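PDB 5WZJ: pumilio homolog 23 from Arabidopsis thaliana, which binds a specific sequence of 18S rRNA through a superhelix of pumilio repeats and probably regulates translation and mRNA stability. Local coordinates for residues A127-C132 with P202-Y207. Residues are numbered along the deposited sequence; the frame is centred on the assembly and turned at random.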
# COMPACT_ATOMS: atom_id res chain seq x y z
N ALA A 127 -16.71 1.63 -27.20
CA ALA A 127 -15.56 0.73 -27.30
C ALA A 127 -15.51 -0.22 -26.10
O ALA A 127 -15.28 -1.42 -26.26
CB ALA A 127 -14.26 1.53 -27.41
N LEU A 128 -15.73 0.31 -24.90
CA LEU A 128 -15.79 -0.55 -23.72
C LEU A 128 -16.92 -1.57 -23.84
O LEU A 128 -16.75 -2.75 -23.48
CB LEU A 128 -15.95 0.29 -22.46
CG LEU A 128 -14.77 1.21 -22.16
CD1 LEU A 128 -15.12 2.15 -21.05
CD2 LEU A 128 -13.54 0.39 -21.79
N HIS A 129 -18.08 -1.16 -24.35
CA HIS A 129 -19.18 -2.11 -24.47
C HIS A 129 -18.81 -3.30 -25.35
O HIS A 129 -19.07 -4.45 -25.00
CB HIS A 129 -20.44 -1.43 -25.00
CG HIS A 129 -21.61 -2.36 -25.10
ND1 HIS A 129 -22.31 -2.81 -23.99
CD2 HIS A 129 -22.19 -2.96 -26.17
CE1 HIS A 129 -23.28 -3.62 -24.38
NE2 HIS A 129 -23.22 -3.73 -25.70
N SER A 130 -18.19 -3.03 -26.51
CA SER A 130 -17.86 -4.14 -27.40
C SER A 130 -16.90 -5.12 -26.72
O SER A 130 -17.03 -6.34 -26.88
CB SER A 130 -17.28 -3.61 -28.72
OG SER A 130 -16.07 -2.90 -28.49
N ILE A 131 -15.98 -4.60 -25.91
CA ILE A 131 -15.02 -5.45 -25.21
C ILE A 131 -15.70 -6.22 -24.08
O ILE A 131 -15.50 -7.43 -23.92
CB ILE A 131 -13.85 -4.60 -24.67
CG1 ILE A 131 -13.02 -4.03 -25.80
CG2 ILE A 131 -12.92 -5.42 -23.77
CD1 ILE A 131 -11.90 -3.13 -25.28
N CYS A 132 -16.48 -5.53 -23.25
CA CYS A 132 -17.09 -6.19 -22.09
C CYS A 132 -18.07 -7.27 -22.53
O CYS A 132 -18.19 -8.31 -21.86
CB CYS A 132 -17.79 -5.17 -21.19
SG CYS A 132 -16.66 -4.02 -20.34
N PRO A 202 -20.17 4.00 -14.89
CA PRO A 202 -20.69 3.17 -13.79
C PRO A 202 -21.51 1.99 -14.26
O PRO A 202 -21.34 0.88 -13.73
CB PRO A 202 -21.54 4.16 -12.97
CG PRO A 202 -20.95 5.50 -13.26
CD PRO A 202 -20.53 5.43 -14.73
N GLY A 203 -22.38 2.19 -15.25
CA GLY A 203 -23.16 1.08 -15.76
C GLY A 203 -22.31 0.01 -16.43
O GLY A 203 -22.64 -1.18 -16.37
N MET A 204 -21.21 0.41 -17.07
CA MET A 204 -20.34 -0.58 -17.71
C MET A 204 -19.56 -1.38 -16.67
O MET A 204 -19.41 -2.60 -16.81
CB MET A 204 -19.39 0.11 -18.69
CG MET A 204 -18.69 -0.84 -19.65
SD MET A 204 -19.82 -1.57 -20.86
CE MET A 204 -20.61 -0.08 -21.49
N LEU A 205 -19.05 -0.71 -15.63
CA LEU A 205 -18.38 -1.42 -14.55
C LEU A 205 -19.31 -2.46 -13.92
O LEU A 205 -18.93 -3.63 -13.75
CB LEU A 205 -17.88 -0.43 -13.50
CG LEU A 205 -17.17 -1.03 -12.27
CD1 LEU A 205 -15.91 -1.79 -12.70
CD2 LEU A 205 -16.80 0.05 -11.27
N THR A 206 -20.54 -2.05 -13.61
CA THR A 206 -21.52 -2.96 -13.01
C THR A 206 -21.80 -4.14 -13.94
O THR A 206 -21.81 -5.30 -13.51
CB THR A 206 -22.81 -2.20 -12.68
OG1 THR A 206 -22.51 -1.19 -11.71
CG2 THR A 206 -23.88 -3.14 -12.13
N TYR A 207 -22.01 -3.85 -15.23
CA TYR A 207 -22.30 -4.89 -16.20
C TYR A 207 -21.15 -5.87 -16.33
O TYR A 207 -21.35 -7.09 -16.33
CB TYR A 207 -22.62 -4.24 -17.55
CG TYR A 207 -22.58 -5.16 -18.76
CD1 TYR A 207 -23.58 -6.11 -18.97
CD2 TYR A 207 -21.56 -5.05 -19.72
CE1 TYR A 207 -23.56 -6.95 -20.09
CE2 TYR A 207 -21.52 -5.89 -20.84
CZ TYR A 207 -22.53 -6.83 -21.02
OH TYR A 207 -22.54 -7.66 -22.12
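The rings of H129 and Y207 lie nearly parallel, their planes at 26°, but offset so strongly, with centroids 5.9 Å apart, that little of one faces the other. M204 meets the H129 ring at its edge, near the ring plane, with both SD and CE, a Met-aromatic contact with CE 4.1 Å from H129 ND1. At the edge of the Y207 ring sits C132, whose CB is 3.8 Å from CE2 of Y207. CG of M204, anti to the backbone N (chi1 -166°), heads across to C132, 3.8 Å from SG, with L128 CB also beside it. Bends at the next two torsions then turn the chain over the backbone of H129, with M204 SD 3.7 Å from H129 CA and CE 3.8 Å from H129 CB. Segments 127-132 and 202-207, on helices 121-137 and 202-213, run almost parallel, their axes 10.7 Å and 6° apart, side by side in the right-handed PUF superhelix. Helix 146-160 adds C159 against M204, and L155 and L158 against L128. The join, its nearest atom about 14 Å from the bound RNA, probably rests mainly on dispersion between thioether, thiol and carbon, with partly exposed Y207 and exposed H129 bordering a buried sulfur-rich centre.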